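Hypothetical protein (Staphylococcus aureus subsp. aureus, PDB 2IL5) is of unknown function but belongs to the Activator of Hsp90 ATPase homolog 1-like family, with a Bet v 1-like fold that may hold an apolar ligand. Local coordinates at residues 26-34 against 81-92. Sequence-based numbering, arbitrary orientation.
Sequences PELVYEAWT and YESLVMDEYVKM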
ATOM      1  N   PRO A  26      -8.072 -15.853  -3.963  1.00 45.17           N
ATOM      2  CA  PRO A  26      -6.801 -15.118  -4.161  1.00 44.87           C
ATOM      3  C   PRO A  26      -6.845 -14.248  -5.393  1.00 44.24           C
ATOM      4  O   PRO A  26      -6.396 -13.117  -5.366  1.00 44.34           O
ATOM      5  CB  PRO A  26      -5.768 -16.241  -4.332  1.00 44.53           C
ATOM      6  CG  PRO A  26      -6.296 -17.322  -3.485  1.00 44.92           C
ATOM      7  CD  PRO A  26      -7.820 -17.280  -3.705  1.00 44.57           C
ATOM      8  N   GLU A  27      -7.384 -14.799  -6.464  1.00 44.02           N
ATOM      9  CA  GLU A  27      -7.684 -14.058  -7.672  1.00 43.99           C
ATOM     10  C   GLU A  27      -8.467 -12.754  -7.494  1.00 43.53           C
ATOM     11  O   GLU A  27      -8.189 -11.777  -8.188  1.00 43.83           O
ATOM     12  CB  GLU A  27      -8.471 -14.947  -8.625  1.00 43.40           C
ATOM     13  CG  GLU A  27      -9.364 -14.151  -9.562  1.00 44.59           C
ATOM     14  CD  GLU A  27      -9.866 -14.944 -10.723  1.00 47.90           C
ATOM     15  OE1 GLU A  27     -10.477 -16.015 -10.501  1.00 48.62           O
ATOM     16  OE2 GLU A  27      -9.668 -14.475 -11.860  1.00 49.81           O
ATOM     17  N   LEU A  28      -9.493 -12.767  -6.638  1.00 43.40           N
ATOM     18  CA  LEU A  28     -10.290 -11.549  -6.374  1.00 42.89           C
ATOM     19  C   LEU A  28      -9.505 -10.514  -5.569  1.00 42.98           C
ATOM     20  O   LEU A  28      -9.573  -9.326  -5.869  1.00 42.93           O
ATOM     21  CB  LEU A  28     -11.637 -11.857  -5.718  1.00 42.23           C
ATOM     22  CG  LEU A  28     -12.737 -12.414  -6.647  1.00 41.68           C
ATOM     23  CD1 LEU A  28     -13.976 -12.659  -5.838  1.00 40.13           C
ATOM     24  CD2 LEU A  28     -13.067 -11.518  -7.866  1.00 40.52           C
ATOM     25  N   VAL A  29      -8.757 -10.971  -4.564  1.00 42.71           N
ATOM     26  CA  VAL A  29      -7.870 -10.085  -3.813  1.00 42.55           C
ATOM     27  C   VAL A  29      -6.691  -9.561  -4.646  1.00 42.67           C
ATOM     28  O   VAL A  29      -6.356  -8.375  -4.566  1.00 43.63           O
ATOM     29  CB  VAL A  29      -7.378 -10.728  -2.500  1.00 42.62           C
ATOM     30  CG1 VAL A  29      -6.570  -9.704  -1.694  1.00 40.74           C
ATOM     31  CG2 VAL A  29      -8.595 -11.198  -1.686  1.00 41.35           C
ATOM     32  N   TYR A  30      -6.083 -10.429  -5.453  1.00 42.50           N
ATOM     33  CA  TYR A  30      -4.947 -10.054  -6.302  1.00 42.17           C
ATOM     34  C   TYR A  30      -5.384  -9.004  -7.301  1.00 42.66           C
ATOM     35  O   TYR A  30      -4.678  -8.043  -7.530  1.00 43.62           O
ATOM     36  CB  TYR A  30      -4.355 -11.284  -7.005  1.00 40.92           C
ATOM     37  CG  TYR A  30      -3.195 -10.998  -7.954  1.00 41.21           C
ATOM     38  CD1 TYR A  30      -3.410 -10.847  -9.346  1.00 42.51           C
ATOM     39  CD2 TYR A  30      -1.873 -10.912  -7.475  1.00 38.12           C
ATOM     40  CE1 TYR A  30      -2.355 -10.577 -10.219  1.00 41.71           C
ATOM     41  CE2 TYR A  30      -0.810 -10.640  -8.332  1.00 37.45           C
ATOM     42  CZ  TYR A  30      -1.043 -10.475  -9.699  1.00 42.28           C
ATOM     43  OH  TYR A  30       0.040 -10.235 -10.547  1.00 40.98           O
ATOM     44  N   GLU A  31      -6.544  -9.205  -7.907  1.00 43.43           N
ATOM     45  CA  GLU A  31      -7.135  -8.231  -8.814  1.00 44.29           C
ATOM     46  C   GLU A  31      -7.248  -6.811  -8.214  1.00 44.29           C
ATOM     47  O   GLU A  31      -6.985  -5.816  -8.914  1.00 44.93           O
ATOM     48  CB  GLU A  31      -8.512  -8.720  -9.272  1.00 44.25           C
ATOM     49  CG  GLU A  31      -9.114  -7.937 -10.452  1.00 46.58           C
ATOM     50  CD  GLU A  31     -10.465  -8.516 -10.972  1.00 48.80           C
ATOM     51  OE1 GLU A  31     -11.441  -8.658 -10.198  1.00 48.44           O
ATOM     52  OE2 GLU A  31     -10.545  -8.806 -12.179  1.00 50.55           O
ATOM     53  N   ALA A  32      -7.642  -6.715  -6.939  1.00 43.73           N
ATOM     54  CA  ALA A  32      -7.772  -5.414  -6.241  1.00 43.10           C
ATOM     55  C   ALA A  32      -6.508  -4.563  -6.328  1.00 43.26           C
ATOM     56  O   ALA A  32      -6.595  -3.329  -6.373  1.00 42.91           O
ATOM     57  CB  ALA A  32      -8.161  -5.636  -4.784  1.00 43.16           C
ATOM     58  N   TRP A  33      -5.350  -5.254  -6.395  1.00 43.30           N
ATOM     59  CA  TRP A  33      -4.006  -4.690  -6.326  1.00 43.43           C
ATOM     60  C   TRP A  33      -3.461  -4.355  -7.691  1.00 43.68           C
ATOM     61  O   TRP A  33      -2.441  -3.682  -7.796  1.00 42.88           O
ATOM     62  CB  TRP A  33      -3.007  -5.664  -5.643  1.00 41.48           C
ATOM     63  CG  TRP A  33      -3.100  -5.681  -4.105  1.00 41.35           C
ATOM     64  CD1 TRP A  33      -3.975  -6.427  -3.329  1.00 39.44           C
ATOM     65  CD2 TRP A  33      -2.283  -4.941  -3.182  1.00 39.21           C
ATOM     66  NE1 TRP A  33      -3.739  -6.190  -1.986  1.00 39.56           N
ATOM     67  CE2 TRP A  33      -2.716  -5.280  -1.867  1.00 40.79           C
ATOM     68  CE3 TRP A  33      -1.232  -4.018  -3.329  1.00 37.57           C
ATOM     69  CZ2 TRP A  33      -2.114  -4.725  -0.704  1.00 39.85           C
ATOM     70  CZ3 TRP A  33      -0.645  -3.453  -2.158  1.00 37.45           C
ATOM     71  CH2 TRP A  33      -1.092  -3.805  -0.881  1.00 37.96           C
ATOM     72  N   THR A  34      -4.131  -4.841  -8.731  1.00 44.26           N
ATOM     73  CA  THR A  34      -3.508  -4.866 -10.057  1.00 44.80           C
ATOM     74  C   THR A  34      -4.431  -4.386 -11.138  1.00 44.75           C
ATOM     75  O   THR A  34      -4.062  -4.359 -12.315  1.00 44.66           O
ATOM     76  CB  THR A  34      -2.959  -6.279 -10.434  1.00 44.58           C
ATOM     77  OG1 THR A  34      -4.007  -7.228 -10.334  1.00 44.11           O
ATOM     78  CG2 THR A  34      -1.780  -6.678  -9.526  1.00 44.28           C
ATOM     79  N   TYR A  81       5.834  -1.227 -10.239  1.00 42.09           N
ATOM     80  CA  TYR A  81       5.672  -2.638  -9.954  1.00 42.42           C
ATOM     81  C   TYR A  81       7.008  -3.335 -10.161  1.00 42.98           C
ATOM     82  O   TYR A  81       7.614  -3.205 -11.202  1.00 43.91           O
ATOM     83  CB  TYR A  81       4.622  -3.237 -10.851  1.00 43.15           C
ATOM     84  CG  TYR A  81       3.254  -2.745 -10.532  1.00 44.19           C
ATOM     85  CD1 TYR A  81       2.556  -3.287  -9.449  1.00 45.02           C
ATOM     86  CD2 TYR A  81       2.661  -1.695 -11.283  1.00 43.60           C
ATOM     87  CE1 TYR A  81       1.293  -2.857  -9.145  1.00 46.43           C
ATOM     88  CE2 TYR A  81       1.414  -1.235 -10.975  1.00 46.71           C
ATOM     89  CZ  TYR A  81       0.721  -1.835  -9.896  1.00 48.98           C
ATOM     90  OH  TYR A  81      -0.543  -1.435  -9.544  1.00 49.68           O
ATOM     91  N   GLU A  82       7.508  -4.026  -9.153  1.00 42.77           N
ATOM     92  CA  GLU A  82       8.759  -4.720  -9.345  1.00 44.43           C
ATOM     93  C   GLU A  82       8.503  -6.191  -9.679  1.00 44.12           C
ATOM     94  O   GLU A  82       9.172  -6.775 -10.488  1.00 44.42           O
ATOM     95  CB  GLU A  82       9.682  -4.559  -8.134  1.00 43.92           C
ATOM     96  CG  GLU A  82       9.820  -3.119  -7.766  1.00 50.31           C
ATOM     97  CD  GLU A  82      11.162  -2.750  -7.236  1.00 57.91           C
ATOM     98  OE1 GLU A  82      11.230  -2.544  -6.001  1.00 62.34           O
ATOM     99  OE2 GLU A  82      12.132  -2.651  -8.034  1.00 58.75           O
ATOM    100  N   SER A  83       7.489  -6.756  -9.064  1.00 45.23           N
ATOM    101  CA  SER A  83       7.225  -8.151  -9.183  1.00 46.62           C
ATOM    102  C   SER A  83       5.716  -8.351  -9.174  1.00 45.79           C
ATOM    103  O   SER A  83       5.017  -7.808  -8.318  1.00 44.65           O
ATOM    104  CB  SER A  83       7.893  -8.887  -8.029  1.00 46.95           C
ATOM    105  OG  SER A  83       7.846 -10.270  -8.287  1.00 54.13           O
ATOM    106  N   LEU A  84       5.234  -9.100 -10.174  1.00 45.97           N
ATOM    107  CA  LEU A  84       3.808  -9.426 -10.356  1.00 44.85           C
ATOM    108  C   LEU A  84       3.702 -10.912 -10.679  1.00 45.72           C
ATOM    109  O   LEU A  84       3.954 -11.345 -11.810  1.00 45.04           O
ATOM    110  CB  LEU A  84       3.207  -8.614 -11.521  1.00 44.19           C
ATOM    111  CG  LEU A  84       3.041  -7.108 -11.263  1.00 45.35           C
ATOM    112  CD1 LEU A  84       2.734  -6.360 -12.508  1.00 44.42           C
ATOM    113  CD2 LEU A  84       1.949  -6.849 -10.210  1.00 43.39           C
ATOM    114  N   VAL A  85       3.366 -11.714  -9.684  1.00 45.51           N
ATOM    115  CA  VAL A  85       3.048 -13.066 -10.001  1.00 44.13           C
ATOM    116  C   VAL A  85       1.571 -13.369  -9.723  1.00 44.49           C
ATOM    117  O   VAL A  85       1.065 -13.174  -8.607  1.00 44.25           O
ATOM    118  CB  VAL A  85       4.190 -14.100  -9.599  1.00 45.90           C
ATOM    119  CG1 VAL A  85       5.289 -13.510  -8.669  1.00 42.90           C
ATOM    120  CG2 VAL A  85       3.673 -15.534  -9.225  1.00 43.84           C
HETATM  121  N   MSE A  86       0.879 -13.759 -10.798  1.00 43.79           N
HETATM  122  CA  MSE A  86      -0.570 -13.977 -10.839  1.00 43.56           C
HETATM  123  C   MSE A  86      -1.193 -14.733  -9.678  1.00 42.96           C
HETATM  124  O   MSE A  86      -0.868 -15.900  -9.448  1.00 42.38           O
HETATM  125  CB  MSE A  86      -0.944 -14.706 -12.109  1.00 44.71           C
HETATM  126  CG  MSE A  86      -2.444 -14.700 -12.344  1.00 47.91           C
HETATM  127 SE   MSE A  86      -3.033 -16.007 -13.638  0.70 54.95          SE
HETATM  128  CE  MSE A  86      -1.791 -15.653 -15.124  1.00 54.03           C
ATOM    129  N   ASP A  87      -2.101 -14.032  -8.977  1.00 42.72           N
ATOM    130  CA  ASP A  87      -2.877 -14.512  -7.816  1.00 42.60           C
ATOM    131  C   ASP A  87      -1.976 -14.826  -6.637  1.00 42.61           C
ATOM    132  O   ASP A  87      -2.403 -15.457  -5.676  1.00 43.16           O
ATOM    133  CB  ASP A  87      -3.758 -15.750  -8.168  1.00 42.80           C
ATOM    134  CG  ASP A  87      -4.734 -15.477  -9.266  1.00 42.68           C
ATOM    135  OD1 ASP A  87      -5.082 -14.302  -9.501  1.00 41.15           O
ATOM    136  OD2 ASP A  87      -5.194 -16.451  -9.903  1.00 47.42           O
ATOM    137  N   GLU A  88      -0.728 -14.371  -6.691  1.00 42.87           N
ATOM    138  CA  GLU A  88       0.275 -14.873  -5.759  1.00 42.68           C
ATOM    139  C   GLU A  88       1.104 -13.785  -5.070  1.00 42.03           C
ATOM    140  O   GLU A  88       1.362 -13.850  -3.861  1.00 42.30           O
ATOM    141  CB  GLU A  88       1.193 -15.873  -6.488  1.00 42.63           C
ATOM    142  CG  GLU A  88       2.170 -16.563  -5.588  1.00 44.12           C
ATOM    143  CD  GLU A  88       3.115 -17.524  -6.309  1.00 45.99           C
ATOM    144  OE1 GLU A  88       2.762 -18.033  -7.410  1.00 47.52           O
ATOM    145  OE2 GLU A  88       4.208 -17.788  -5.743  1.00 42.89           O
ATOM    146  N   TYR A  89       1.542 -12.786  -5.820  1.00 41.28           N
ATOM    147  CA  TYR A  89       2.564 -11.917  -5.256  1.00 41.18           C
ATOM    148  C   TYR A  89       2.686 -10.646  -5.993  1.00 40.49           C
ATOM    149  O   TYR A  89       2.833 -10.629  -7.214  1.00 40.93           O
ATOM    150  CB  TYR A  89       3.922 -12.645  -5.180  1.00 41.22           C
ATOM    151  CG  TYR A  89       5.069 -11.900  -4.509  1.00 42.18           C
ATOM    152  CD1 TYR A  89       4.989 -11.469  -3.183  1.00 43.88           C
ATOM    153  CD2 TYR A  89       6.274 -11.691  -5.192  1.00 44.63           C
ATOM    154  CE1 TYR A  89       6.069 -10.784  -2.562  1.00 42.20           C
ATOM    155  CE2 TYR A  89       7.356 -11.038  -4.589  1.00 45.15           C
ATOM    156  CZ  TYR A  89       7.243 -10.587  -3.281  1.00 45.80           C
ATOM    157  OH  TYR A  89       8.329  -9.954  -2.705  1.00 46.37           O
ATOM    158  N   VAL A  90       2.603  -9.574  -5.220  1.00 39.82           N
ATOM    159  CA  VAL A  90       2.942  -8.247  -5.699  1.00 39.44           C
ATOM    160  C   VAL A  90       4.087  -7.643  -4.836  1.00 39.50           C
ATOM    161  O   VAL A  90       3.994  -7.592  -3.606  1.00 38.81           O
ATOM    162  CB  VAL A  90       1.692  -7.281  -5.698  1.00 39.67           C
ATOM    163  CG1 VAL A  90       2.085  -5.897  -6.201  1.00 37.67           C
ATOM    164  CG2 VAL A  90       0.553  -7.828  -6.533  1.00 37.49           C
ATOM    165  N   LYS A  91       5.174  -7.262  -5.502  1.00 39.95           N
ATOM    166  CA  LYS A  91       6.214  -6.377  -4.959  1.00 40.63           C
ATOM    167  C   LYS A  91       6.177  -5.060  -5.737  1.00 41.74           C
ATOM    168  O   LYS A  91       6.286  -5.037  -6.971  1.00 41.51           O
ATOM    169  CB  LYS A  91       7.598  -6.993  -5.051  1.00 39.98           C
ATOM    170  CG  LYS A  91       8.731  -6.186  -4.399  1.00 38.95           C
ATOM    171  CD  LYS A  91      10.072  -6.990  -4.602  1.00 42.35           C
ATOM    172  CE  LYS A  91      11.353  -6.267  -4.171  1.00 40.86           C
ATOM    173  NZ  LYS A  91      11.090  -5.411  -2.925  1.00 42.63           N
HETATM  174  N   MSE A  92       5.979  -3.971  -5.006  1.00 42.19           N
HETATM  175  CA  MSE A  92       5.895  -2.676  -5.597  1.00 43.94           C
HETATM  176  C   MSE A  92       6.607  -1.645  -4.710  1.00 45.59           C
HETATM  177  O   MSE A  92       6.895  -1.914  -3.523  1.00 45.63           O
HETATM  178  CB  MSE A  92       4.423  -2.306  -5.878  1.00 43.45           C
HETATM  179  CG  MSE A  92       3.548  -2.174  -4.666  1.00 43.64           C
HETATM  180 SE   MSE A  92       1.682  -2.077  -5.030  0.70 47.02          SE
HETATM  181  CE  MSE A  92       1.713  -0.428  -6.044  1.00 42.80           C
TER
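Tyr-30 lies flat on the turn that joins strands 74-85 and 89-94, and its ring makes the most extensive contact here. Its CB points toward the hairpin, and with CG anti to the backbone N (chi1 178°) the ring lies over the 86-87 backbone. One ring face takes the Asp-87 backbone N, 3.4 Å from Tyr-30 CG, and a CH-pi contact from Met-86 CA; Val-85 O approaches Tyr-30 CE2 obliquely at 3.2 Å. Thr-34 CG2 lies offset over the opposite face, while Thr-34 OG1 donates a 3.0 Å hydrogen bond to Tyr-30 O from above the carbonyl plane. Beyond the ring, Val-90 CG2 meets Tyr-30 CE2 at 3.6 Å, and Leu-84 CD2 touches Thr-34 CG2 (3.8 Å), the two side chains running in opposite directions. Deeper in, the selenium of selenomethionine Met-92 touches the edge of the Trp-33 indole, 3.9 Å from CE3, a Met-aromatic contact; Tyr-81 OH gives Trp-33 O only a weak hydrogen bond. The solvent side is looser: Asp-87 OD1 makes one close touch, 3.2 Å from Glu-27 CA, but the two like-charged carboxylates stay apart, Glu-27 OE2 5.2 Å from Asp-87 OD1. The short helix thus covers the hairpin end of the antiparallel sheet, with Trp-33 reaching inward to Phe-110, to Met-120 and Phe-122 of strand 118-128, and to Phe-158 and Met-161 of the long helix 136-166.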